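Local coordinates for protein ribose 5-phosphate isomerase, putative (Trypanosoma brucei brucei, PDB 6FXS) that probably interconverts ribose 5-phosphate and ribulose 5-phosphate as a sugar-phosphate isomerase of the RpiB type, at residues V25-D30 / V84-C89; P103-A108 / A125-L130; A119-D124 / L148-S153. All coordinates share one frame; numbering follows the deposited sequence.

Contact 1 of 3, residues V25-D30 / V84-C89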
ATOM      1  N   VAL B  25      18.073  -7.027 -18.602  1.00 24.29           N
ATOM      2  CA  VAL B  25      17.262  -7.077 -17.391  1.00 22.37           C
ATOM      3  C   VAL B  25      17.051  -8.514 -17.095  1.00 19.70           C
ATOM      4  O   VAL B  25      16.289  -9.164 -17.780  1.00 21.12           O
ATOM      5  CB  VAL B  25      15.933  -6.329 -17.600  1.00 21.72           C
ATOM      6  CG1 VAL B  25      15.094  -6.404 -16.349  1.00 22.81           C
ATOM      7  CG2 VAL B  25      16.136  -4.907 -18.077  1.00 22.48           C
ATOM      8  N   ALA B  26      17.814  -9.073 -16.163  1.00 18.17           N
ATOM      9  CA  ALA B  26      17.641 -10.450 -15.790  1.00 19.85           C
ATOM     10  C   ALA B  26      16.400 -10.529 -14.879  1.00 25.34           C
ATOM     11  O   ALA B  26      16.252  -9.694 -13.954  1.00 20.67           O
ATOM     12  CB  ALA B  26      18.881 -10.974 -15.065  1.00 20.30           C
ATOM     13  N   ILE B  27      15.528 -11.500 -15.151  1.00 23.38           N
ATOM     14  CA  ILE B  27      14.274 -11.695 -14.455  1.00 23.91           C
ATOM     15  C   ILE B  27      14.236 -13.119 -13.880  1.00 25.97           C
ATOM     16  O   ILE B  27      14.542 -14.133 -14.581  1.00 22.38           O
ATOM     17  CB  ILE B  27      13.059 -11.493 -15.362  1.00 24.73           C
ATOM     18  CG1 ILE B  27      13.122 -10.175 -16.059  1.00 25.44           C
ATOM     19  CG2 ILE B  27      11.773 -11.600 -14.585  1.00 26.58           C
ATOM     20  CD1 ILE B  27      12.214 -10.100 -17.269  1.00 27.47           C
ATOM     21  N   GLY B  28      13.932 -13.210 -12.588  1.00 19.22           N
ATOM     22  CA  GLY B  28      13.801 -14.471 -11.891  1.00 21.46           C
ATOM     23  C   GLY B  28      12.541 -14.504 -11.069  1.00 24.09           C
ATOM     24  O   GLY B  28      12.042 -13.434 -10.604  1.00 22.43           O
ATOM     25  N   ALA B  29      12.026 -15.714 -10.857  1.00 21.63           N
ATOM     26  CA  ALA B  29      10.889 -15.920 -10.009  1.00 21.99           C
ATOM     27  C   ALA B  29      11.037 -17.138  -9.129  1.00 25.13           C
ATOM     28  O   ALA B  29      12.074 -17.812  -9.128  1.00 26.36           O
ATOM     29  CB  ALA B  29       9.604 -15.964 -10.816  1.00 21.33           C
ATOM     30  N   ASP B  30      10.003 -17.416  -8.335  1.00 27.30           N
ATOM     31  CA  ASP B  30       9.812 -18.793  -7.867  1.00 27.55           C
ATOM     32  C   ASP B  30       8.517 -19.308  -8.452  1.00 26.74           C
ATOM     33  O   ASP B  30       7.943 -18.716  -9.369  1.00 26.80           O
ATOM     34  CB  ASP B  30       9.961 -18.896  -6.351  1.00 28.28           C
ATOM     35  CG  ASP B  30       8.791 -18.238  -5.558  1.00 27.90           C
ATOM     36  OD1 ASP B  30       7.873 -17.645  -6.120  1.00 23.77           O
ATOM     37  OD2 ASP B  30       8.830 -18.399  -4.325  1.00 26.29           O
ATOM     38  N   VAL B  84      20.406  -4.872 -14.851  1.00 20.77           N
ATOM     39  CA  VAL B  84      19.332  -4.696 -13.833  1.00 21.82           C
ATOM     40  C   VAL B  84      18.728  -6.063 -13.609  1.00 21.53           C
ATOM     41  O   VAL B  84      18.673  -6.877 -14.578  1.00 22.46           O
ATOM     42  CB  VAL B  84      18.149  -3.826 -14.340  1.00 22.88           C
ATOM     43  CG1 VAL B  84      17.203  -3.464 -13.177  1.00 26.44           C
ATOM     44  CG2 VAL B  84      18.613  -2.544 -14.983  1.00 25.14           C
ATOM     45  N   GLY B  85      18.269  -6.319 -12.362  1.00 17.75           N
ATOM     46  CA  GLY B  85      17.454  -7.465 -12.024  1.00 17.62           C
ATOM     47  C   GLY B  85      16.042  -7.256 -11.593  1.00 18.59           C
ATOM     48  O   GLY B  85      15.688  -6.161 -11.004  1.00 20.23           O
ATOM     49  N   ILE B  86      15.175  -8.227 -11.855  1.00 17.85           N
ATOM     50  CA  ILE B  86      13.784  -8.188 -11.357  1.00 18.73           C
ATOM     51  C   ILE B  86      13.541  -9.552 -10.734  1.00 23.65           C
ATOM     52  O   ILE B  86      13.815 -10.603 -11.378  1.00 20.00           O
ATOM     53  CB  ILE B  86      12.756  -7.887 -12.474  1.00 19.12           C
ATOM     54  CG1 ILE B  86      12.983  -6.490 -13.057  1.00 19.58           C
ATOM     55  CG2 ILE B  86      11.341  -8.016 -11.964  1.00 18.93           C
ATOM     56  CD1 ILE B  86      12.292  -6.191 -14.353  1.00 21.55           C
ATOM     57  N   LEU B  87      13.087  -9.572  -9.479  1.00 21.01           N
ATOM     58  CA  LEU B  87      12.760 -10.814  -8.766  1.00 18.75           C
ATOM     59  C   LEU B  87      11.322 -10.743  -8.279  1.00 21.17           C
ATOM     60  O   LEU B  87      10.902  -9.728  -7.654  1.00 15.32           O
ATOM     61  CB  LEU B  87      13.734 -11.074  -7.639  1.00 20.10           C
ATOM     62  CG  LEU B  87      15.203 -11.238  -8.080  1.00 21.15           C
ATOM     63  CD1 LEU B  87      16.055 -11.277  -6.844  1.00 22.47           C
ATOM     64  CD2 LEU B  87      15.308 -12.599  -8.821  1.00 23.71           C
ATOM     65  N   VAL B  88      10.572 -11.815  -8.576  1.00 20.28           N
ATOM     66  CA  VAL B  88       9.185 -11.959  -8.212  1.00 21.64           C
ATOM     67  C   VAL B  88       8.934 -13.223  -7.375  1.00 24.45           C
ATOM     68  O   VAL B  88       9.132 -14.350  -7.866  1.00 21.29           O
ATOM     69  CB  VAL B  88       8.266 -12.043  -9.424  1.00 21.65           C
ATOM     70  CG1 VAL B  88       6.817 -12.009  -8.945  1.00 24.13           C
ATOM     71  CG2 VAL B  88       8.476 -10.883 -10.360  1.00 24.38           C
ATOM     72  N   CYS B  89       8.471 -13.048  -6.137  1.00 25.66           N
ATOM     73  CA  CYS B  89       7.998 -14.167  -5.290  1.00 24.67           C
ATOM     74  C   CYS B  89       6.646 -13.694  -4.741  1.00 21.78           C
ATOM     75  O   CYS B  89       6.016 -12.764  -5.273  1.00 22.29           O
ATOM     76  CB  CYS B  89       9.039 -14.564  -4.202  1.00 27.08           C
ATOM     77  SG  CYS B  89       9.423 -13.508  -2.670  1.00 27.70           S
TER
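Val25 meets Ile86, two residues beyond its register partner Val84: CG1 of the valine presses on CD1 of the isoleucine at 3.4 Å, tighter than usual for two carbons. The methyl is put there by a first torsion of 179°, which sets CG1 anti to the backbone N, while the isoleucine chain rises from the same face and crosses the valine at a slant. The backbones beneath are in-register parallel strands, 25-29 beside 84-89, with axes 4.6 Å apart and 17° between their directions. The two faces differ in relief. On one face Val25, Ile27 and Ala29 line up with Val84, Ile86 and Val88 as a nearly continuous aliphatic layer, which packs on Val44 of helix 37-46 and Ile144 and Leu148 of helix 137-149. The other face is flatter: Ala26 lies beside Gly85, and Gly28 beside Leu87. Leu87 fills the hollow over Gly28, its CD2 3.9 Å from Gly28 CA. Helix 66-78 covers this face, with Val73 on both Ala26 and Leu87. The ladder begins with Ala26 N to Val84 O (2.8 Å), then Ile86 N to Ala26 O and Gly28 N to Ile86 O (2.9 Å, 166° at the hydrogen), and continues through Val88 N to Gly28 O. It ends with Asp30 N to Val88 O at 3.2 Å. There Asp30 leans over Cys89 CB, and its OD1 turns to the backbone N of Gly33. Main-chain polar atoms are thus paired between the strands, so that both buried faces can meet their helices mainly as hydrocarbon, the layered arrangement of an alpha/beta sandwich.

Contact 2 of 3, residues P103-A108 / A125-L130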
ATOM      1  N   PRO B 103      27.594  -9.420  -2.925  1.00 24.08           N
ATOM      2  CA  PRO B 103      28.275  -8.156  -2.908  1.00 25.78           C
ATOM      3  C   PRO B 103      28.070  -7.415  -4.199  1.00 24.48           C
ATOM      4  O   PRO B 103      28.048  -8.050  -5.271  1.00 25.15           O
ATOM      5  CB  PRO B 103      29.757  -8.530  -2.698  1.00 27.97           C
ATOM      6  CG  PRO B 103      29.732  -9.913  -2.151  1.00 27.15           C
ATOM      7  CD  PRO B 103      28.508 -10.554  -2.649  1.00 25.30           C
ATOM      8  N   GLY B 104      27.857  -6.099  -4.096  1.00 22.81           N
ATOM      9  CA  GLY B 104      27.616  -5.224  -5.282  1.00 21.09           C
ATOM     10  C   GLY B 104      26.100  -5.079  -5.493  1.00 20.93           C
ATOM     11  O   GLY B 104      25.680  -4.330  -6.350  1.00 20.81           O
ATOM     12  N   ILE B 105      25.261  -5.882  -4.826  1.00 17.48           N
ATOM     13  CA  ILE B 105      23.833  -5.797  -5.077  1.00 18.10           C
ATOM     14  C   ILE B 105      23.119  -4.842  -4.045  1.00 17.04           C
ATOM     15  O   ILE B 105      23.420  -4.848  -2.880  1.00 16.92           O
ATOM     16  CB  ILE B 105      23.161  -7.165  -5.069  1.00 18.13           C
ATOM     17  CG1 ILE B 105      23.677  -8.016  -6.250  1.00 20.88           C
ATOM     18  CG2 ILE B 105      21.628  -7.084  -5.116  1.00 18.46           C
ATOM     19  CD1 ILE B 105      23.699  -7.347  -7.592  1.00 22.39           C
ATOM     20  N   ARG B 106      22.183  -4.114  -4.561  1.00 18.20           N
ATOM     21  CA  ARG B 106      21.292  -3.185  -3.865  1.00 17.36           C
ATOM     22  C   ARG B 106      19.916  -3.509  -4.366  1.00 15.98           C
ATOM     23  O   ARG B 106      19.441  -2.944  -5.325  1.00 16.46           O
ATOM     24  CB  ARG B 106      21.696  -1.749  -4.169  1.00 17.87           C
ATOM     25  CG  ARG B 106      23.071  -1.376  -3.583  1.00 18.29           C
ATOM     26  CD  ARG B 106      23.459   0.063  -3.888  1.00 18.90           C
ATOM     27  NE  ARG B 106      23.436   0.347  -5.319  1.00 21.55           N
ATOM     28  CZ  ARG B 106      24.407   0.070  -6.198  1.00 23.75           C
ATOM     29  NH1 ARG B 106      25.540  -0.549  -5.851  1.00 24.61           N
ATOM     30  NH2 ARG B 106      24.195   0.336  -7.458  1.00 24.54           N
ATOM     31  N   ALA B 107      19.255  -4.430  -3.670  1.00 14.80           N
ATOM     32  CA  ALA B 107      17.981  -4.950  -4.077  1.00 14.92           C
ATOM     33  C   ALA B 107      16.892  -4.285  -3.227  1.00 15.96           C
ATOM     34  O   ALA B 107      16.894  -4.395  -1.973  1.00 15.71           O
ATOM     35  CB  ALA B 107      17.956  -6.495  -3.913  1.00 15.07           C
ATOM     36  N   ALA B 108      15.955  -3.673  -3.950  1.00 13.63           N
ATOM     37  CA  ALA B 108      14.883  -2.912  -3.382  1.00 16.37           C
ATOM     38  C   ALA B 108      13.517  -3.606  -3.552  1.00 15.49           C
ATOM     39  O   ALA B 108      13.031  -3.782  -4.648  1.00 14.15           O
ATOM     40  CB  ALA B 108      14.806  -1.552  -4.018  1.00 15.10           C
ATOM     41  N   ALA B 125      19.358   1.423  -6.777  1.00 14.79           N
ATOM     42  CA  ALA B 125      19.054   0.022  -6.672  1.00 16.15           C
ATOM     43  C   ALA B 125      19.249  -0.626  -8.103  1.00 16.02           C
ATOM     44  O   ALA B 125      18.813  -0.061  -9.122  1.00 16.30           O
ATOM     45  CB  ALA B 125      17.647  -0.200  -6.157  1.00 14.42           C
ATOM     46  N   ASN B 126      19.880  -1.789  -8.091  1.00 17.28           N
ATOM     47  CA  ASN B 126      20.129  -2.574  -9.316  1.00 18.91           C
ATOM     48  C   ASN B 126      19.260  -3.866  -9.461  1.00 18.46           C
ATOM     49  O   ASN B 126      19.326  -4.531 -10.491  1.00 17.86           O
ATOM     50  CB  ASN B 126      21.663  -2.806  -9.527  1.00 18.51           C
ATOM     51  CG  ASN B 126      22.364  -3.402  -8.354  1.00 18.54           C
ATOM     52  OD1 ASN B 126      21.733  -3.985  -7.423  1.00 18.28           O
ATOM     53  ND2 ASN B 126      23.696  -3.331  -8.381  1.00 17.07           N
ATOM     54  N   VAL B 127      18.477  -4.234  -8.433  1.00 16.40           N
ATOM     55  CA  VAL B 127      17.522  -5.294  -8.457  1.00 16.71           C
ATOM     56  C   VAL B 127      16.216  -4.775  -7.759  1.00 17.05           C
ATOM     57  O   VAL B 127      16.302  -4.148  -6.701  1.00 15.78           O
ATOM     58  CB  VAL B 127      18.036  -6.552  -7.716  1.00 18.31           C
ATOM     59  CG1 VAL B 127      17.000  -7.664  -7.698  1.00 18.31           C
ATOM     60  CG2 VAL B 127      19.351  -7.035  -8.330  1.00 19.28           C
ATOM     61  N   VAL B 128      15.074  -4.910  -8.421  1.00 16.02           N
ATOM     62  CA  VAL B 128      13.762  -4.620  -7.838  1.00 20.45           C
ATOM     63  C   VAL B 128      13.079  -5.940  -7.445  1.00 20.72           C
ATOM     64  O   VAL B 128      13.064  -6.902  -8.243  1.00 19.13           O
ATOM     65  CB  VAL B 128      12.885  -3.772  -8.763  1.00 17.92           C
ATOM     66  CG1 VAL B 128      12.596  -4.470 -10.085  1.00 21.08           C
ATOM     67  CG2 VAL B 128      11.597  -3.379  -8.056  1.00 16.94           C
ATOM     68  N   CYS B 129      12.521  -6.009  -6.233  1.00 18.30           N
ATOM     69  CA  CYS B 129      11.875  -7.233  -5.782  1.00 16.56           C
ATOM     70  C   CYS B 129      10.410  -6.934  -5.582  1.00 18.55           C
ATOM     71  O   CYS B 129      10.020  -5.806  -5.079  1.00 15.52           O
ATOM     72  CB  CYS B 129      12.513  -7.700  -4.482  1.00 17.38           C
ATOM     73  SG  CYS B 129      14.285  -8.002  -4.564  1.00 21.13           S
ATOM     74  N   LEU B 130       9.585  -7.860  -6.066  1.00 15.60           N
ATOM     75  CA  LEU B 130       8.134  -7.679  -6.205  1.00 16.60           C
ATOM     76  C   LEU B 130       7.356  -8.847  -5.635  1.00 15.78           C
ATOM     77  O   LEU B 130       7.868 -10.011  -5.639  1.00 16.07           O
ATOM     78  CB  LEU B 130       7.792  -7.561  -7.660  1.00 18.94           C
ATOM     79  CG  LEU B 130       8.576  -6.439  -8.387  1.00 20.38           C
ATOM     80  CD1 LEU B 130       8.261  -6.575  -9.856  1.00 21.33           C
ATOM     81  CD2 LEU B 130       8.108  -5.108  -7.886  1.00 20.37           C
TER
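Asn126 reaches across to the backbone of 104-106 and holds it at two points. Its CG stands between the backbone N and the carbonyl carbon (chi1 53°), and a small second torsion turns the amide along the neighbouring chain. ND2 gives a straight bond to Gly104 O (3.0 Å, 166°), lying in the amide plane, while OD1 accepts from Arg106 N at 2.9 Å, with that donor tilted from the carbonyl plane. A third bond, Asn126 N to Arg106 O, returns through the main chain, so side chain and backbone together tie down the loop entering strand 107-109. Arg106 bends at its third torsion and brings one guanidinium face over the amide, NH2 3.8 Å from Asn126 ND2 and the two planes 34° apart. The group is held in that position by Asp124, whose carbonyl O accepts from NH2. Ile105 crosses the amide at about a right angle and rests CG2 on CG2 of Val127. Beyond Asn126 the regular parallel pairing takes over: Ala108 N donates to Val127 O and Cys129 N to Ala108 O, both 2.8 Å. Small side chains meet at this point. Ala107 CB lies 3.8 Å from Val127 CB and also meets Cys129 SG, while on the other face Ala108 CB touches Ala125 CB. Strands 107-109 and 127-131, with helix 113-121 between them in sequence, form a beta-alpha-beta unit at one edge of this chain's sheet. Helix 93-100 covers Ala107 and Cys129, helix 66-78 backs Ile105, and Phe147 of helix 137-149 packs on Ala125 and Val128. Strand 84-89 flanks 127-131 on its inner side, and another protein chain of the assembly packs against Arg106 and Ala108.

Contact 3 of 3, residues A119-D124 / L148-S153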
ATOM      1  N   ALA B 119      14.008   4.068  -4.700  1.00 13.55           N
ATOM      2  CA  ALA B 119      14.985   2.966  -4.749  1.00 14.56           C
ATOM      3  C   ALA B 119      16.081   3.324  -5.752  1.00 13.18           C
ATOM      4  O   ALA B 119      17.260   3.013  -5.560  1.00 11.57           O
ATOM      5  CB  ALA B 119      14.331   1.689  -5.213  1.00 14.29           C
ATOM      6  N   ARG B 120      15.662   3.919  -6.849  1.00 14.07           N
ATOM      7  CA  ARG B 120      16.622   4.357  -7.888  1.00 13.75           C
ATOM      8  C   ARG B 120      17.368   5.655  -7.549  1.00 13.17           C
ATOM      9  O   ARG B 120      18.609   5.753  -7.628  1.00 13.00           O
ATOM     10  CB  ARG B 120      15.863   4.504  -9.200  1.00 13.42           C
ATOM     11  CG  ARG B 120      15.383   3.148  -9.793  1.00 13.84           C
ATOM     12  CD  ARG B 120      16.432   2.192 -10.265  1.00 14.65           C
ATOM     13  NE  ARG B 120      17.284   2.860 -11.211  1.00 15.47           N
ATOM     14  CZ  ARG B 120      18.558   3.087 -11.128  1.00 15.67           C
ATOM     15  NH1 ARG B 120      19.350   2.506 -10.215  1.00 18.13           N
ATOM     16  NH2 ARG B 120      19.071   3.916 -12.053  1.00 17.04           N
ATOM     17  N   GLN B 121      16.582   6.658  -7.231  1.00 13.01           N
ATOM     18  CA  GLN B 121      17.117   8.012  -6.996  1.00 13.45           C
ATOM     19  C   GLN B 121      18.069   8.098  -5.825  1.00 13.37           C
ATOM     20  O   GLN B 121      19.121   8.748  -5.905  1.00 14.80           O
ATOM     21  CB  GLN B 121      15.963   8.989  -6.762  1.00 14.34           C
ATOM     22  CG  GLN B 121      15.234   9.420  -8.006  1.00 15.12           C
ATOM     23  CD  GLN B 121      15.894  10.663  -8.597  1.00 17.08           C
ATOM     24  OE1 GLN B 121      16.571  10.645  -9.697  1.00 17.02           O
ATOM     25  NE2 GLN B 121      15.767  11.752  -7.853  1.00 13.71           N
ATOM     26  N   HIS B 122      17.741   7.416  -4.735  1.00 13.59           N
ATOM     27  CA  HIS B 122      18.584   7.395  -3.543  1.00 14.20           C
ATOM     28  C   HIS B 122      19.469   6.173  -3.382  1.00 14.21           C
ATOM     29  O   HIS B 122      20.609   6.312  -2.865  1.00 17.29           O
ATOM     30  CB  HIS B 122      17.719   7.544  -2.249  1.00 16.31           C
ATOM     31  CG  HIS B 122      17.213   8.937  -2.036  1.00 20.08           C
ATOM     32  ND1 HIS B 122      16.542   9.339  -0.888  1.00 21.30           N
ATOM     33  CD2 HIS B 122      17.343  10.049  -2.810  1.00 22.93           C
ATOM     34  CE1 HIS B 122      16.228  10.623  -0.997  1.00 22.24           C
ATOM     35  NE2 HIS B 122      16.710  11.088  -2.150  1.00 22.29           N
ATOM     36  N   ASN B 123      18.948   5.000  -3.638  1.00 12.90           N
ATOM     37  CA  ASN B 123      19.706   3.757  -3.333  1.00 14.29           C
ATOM     38  C   ASN B 123      20.447   3.206  -4.580  1.00 16.03           C
ATOM     39  O   ASN B 123      21.167   2.188  -4.457  1.00 16.76           O
ATOM     40  CB  ASN B 123      18.783   2.697  -2.706  1.00 17.04           C
ATOM     41  CG  ASN B 123      17.980   3.261  -1.517  1.00 18.27           C
ATOM     42  OD1 ASN B 123      16.776   3.507  -1.623  1.00 20.60           O
ATOM     43  ND2 ASN B 123      18.666   3.519  -0.432  1.00 16.28           N
ATOM     44  N   ASP B 124      20.256   3.863  -5.745  1.00 13.98           N
ATOM     45  CA  ASP B 124      20.746   3.356  -7.048  1.00 16.80           C
ATOM     46  C   ASP B 124      20.534   1.841  -7.136  1.00 16.20           C
ATOM     47  O   ASP B 124      21.453   1.084  -7.418  1.00 17.61           O
ATOM     48  CB  ASP B 124      22.211   3.659  -7.191  1.00 15.90           C
ATOM     49  CG  ASP B 124      22.741   3.506  -8.647  1.00 16.57           C
ATOM     50  OD1 ASP B 124      22.002   3.476  -9.631  1.00 14.57           O
ATOM     51  OD2 ASP B 124      23.952   3.476  -8.746  1.00 15.69           O
ATOM     52  N   LEU B 148      12.975   1.027 -14.153  1.00 19.76           N
ATOM     53  CA  LEU B 148      13.894   0.950 -15.317  1.00 18.78           C
ATOM     54  C   LEU B 148      14.172   2.312 -15.874  1.00 18.82           C
ATOM     55  O   LEU B 148      15.290   2.528 -16.343  1.00 18.80           O
ATOM     56  CB  LEU B 148      13.304   0.078 -16.411  1.00 19.26           C
ATOM     57  CG  LEU B 148      13.231  -1.412 -16.085  1.00 20.02           C
ATOM     58  CD1 LEU B 148      12.493  -2.210 -17.149  1.00 21.43           C
ATOM     59  CD2 LEU B 148      14.596  -1.965 -15.823  1.00 22.85           C
ATOM     60  N   GLN B 149      13.203   3.224 -15.801  1.00 17.98           N
ATOM     61  CA  GLN B 149      13.332   4.525 -16.439  1.00 19.51           C
ATOM     62  C   GLN B 149      13.951   5.596 -15.527  1.00 22.16           C
ATOM     63  O   GLN B 149      14.474   6.630 -16.017  1.00 19.93           O
ATOM     64  CB  GLN B 149      11.983   5.028 -16.916  1.00 20.99           C
ATOM     65  CG  GLN B 149      11.467   4.320 -18.139  1.00 22.75           C
ATOM     66  CD  GLN B 149      10.107   4.841 -18.499  1.00 26.08           C
ATOM     67  OE1 GLN B 149       9.582   5.791 -17.874  1.00 24.44           O
ATOM     68  NE2 GLN B 149       9.488   4.193 -19.417  1.00 25.66           N
ATOM     69  N   THR B 150      13.940   5.341 -14.221  1.00 19.06           N
ATOM     70  CA  THR B 150      14.427   6.344 -13.273  1.00 17.96           C
ATOM     71  C   THR B 150      15.909   6.265 -13.065  1.00 16.05           C
ATOM     72  O   THR B 150      16.454   5.195 -12.720  1.00 16.29           O
ATOM     73  CB  THR B 150      13.623   6.255 -11.935  1.00 17.65           C
ATOM     74  OG1 THR B 150      12.191   6.409 -12.174  1.00 17.49           O
ATOM     75  CG2 THR B 150      14.104   7.290 -10.970  1.00 20.13           C
ATOM     76  N   PRO B 151      16.604   7.413 -13.175  1.00 16.06           N
ATOM     77  CA  PRO B 151      18.051   7.455 -12.946  1.00 15.97           C
ATOM     78  C   PRO B 151      18.373   7.659 -11.428  1.00 17.23           C
ATOM     79  O   PRO B 151      17.476   8.041 -10.650  1.00 16.60           O
ATOM     80  CB  PRO B 151      18.508   8.699 -13.754  1.00 16.93           C
ATOM     81  CG  PRO B 151      17.298   9.630 -13.585  1.00 17.52           C
ATOM     82  CD  PRO B 151      16.100   8.687 -13.737  1.00 16.33           C
ATOM     83  N   TYR B 152      19.613   7.364 -11.056  1.00 15.90           N
ATOM     84  CA  TYR B 152      20.181   7.696  -9.786  1.00 16.10           C
ATOM     85  C   TYR B 152      20.301   9.225  -9.694  1.00 17.34           C
ATOM     86  O   TYR B 152      20.576   9.860 -10.689  1.00 16.80           O
ATOM     87  CB  TYR B 152      21.568   7.067  -9.652  1.00 17.29           C
ATOM     88  CG  TYR B 152      22.299   7.399  -8.358  1.00 16.25           C
ATOM     89  CD1 TYR B 152      21.715   7.159  -7.097  1.00 15.91           C
ATOM     90  CD2 TYR B 152      23.605   7.838  -8.400  1.00 17.41           C
ATOM     91  CE1 TYR B 152      22.398   7.408  -5.928  1.00 16.68           C
ATOM     92  CE2 TYR B 152      24.290   8.123  -7.232  1.00 18.05           C
ATOM     93  CZ  TYR B 152      23.699   7.876  -5.966  1.00 19.19           C
ATOM     94  OH  TYR B 152      24.468   8.131  -4.793  1.00 18.09           O
ATOM     95  N   SER B 153      19.982   9.827  -8.545  1.00 16.30           N
ATOM     96  CA  SER B 153      20.041  11.321  -8.436  1.00 16.93           C
ATOM     97  C   SER B 153      21.454  11.938  -8.611  1.00 18.81           C
ATOM     98  O   SER B 153      21.567  13.093  -8.984  1.00 21.41           O
ATOM     99  CB  SER B 153      19.389  11.850  -7.152  1.00 15.53           C
ATOM    100  OG  SER B 153      20.357  11.694  -6.131  1.00 17.44           O
TER
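Bends at the second and third torsions of Arg120 (-67° and -54°) fold its chain back so that the guanidinium edge meets Thr150 O. NE and NH2 grip that one oxygen side-on, at 2.9 and 3.0 Å; both bonds are bent, and the oxygen is tilted somewhat out of the guanidinium plane. The third nitrogen, NH1, turns to Asp124 OD1 in a 2.9 Å salt bridge and also donates to Ala125 O, so every nitrogen of the group is used. Tyr152 holds CG anti to its backbone N, which lays the ring across Asp124: carboxylate and ring planes are stacked 23° apart, with Asp124 CB 3.5 Å from Tyr152 CD1. The carbonyls of Arg120 and His122 meet the ring edge. One main-chain bond crosses as well, Ser153 N to Gln121 O (3.0 Å), nearly straight. Thr150 slides its CG2 between Arg120 CB and Gln121 CG. Tyr152 OH is hydrogen-bonded to Thr159 OG1, and helix 156-169 packs against the ring through His158 and Leu162. Carbonyls from the end of helix 113-121 and from the turn after helix 137-149 are thus met by a guanidinium, a backbone N-H and an aromatic edge. The charge of Arg120 is probably balanced by Asp124, consistent with a polar junction between two helix ends at the protein surface.

Contacts 1 and 2 belong to one parallel sheet and contact 3 to its periphery. In contact 1 two inner strands meet in a wholly buried ladder with apolar side chains on both faces. Contact 2 lies further across, between 127-131 and an outermost strand of the chain, and mixes such pairing with an asparagine-held loop. Strand 84-89 joins them, Gly85 N lying 2.8 Å from Asn126 O. Contact 3, at the surface, uses a salt bridge and arginine and backbone N-H bonds to carbonyl oxygens instead of a ladder. It adjoins contact 2 where Ala119 CB packs on Ala108 CB, and contact 1 more lightly, Leu148 packing on Val25 and Val84.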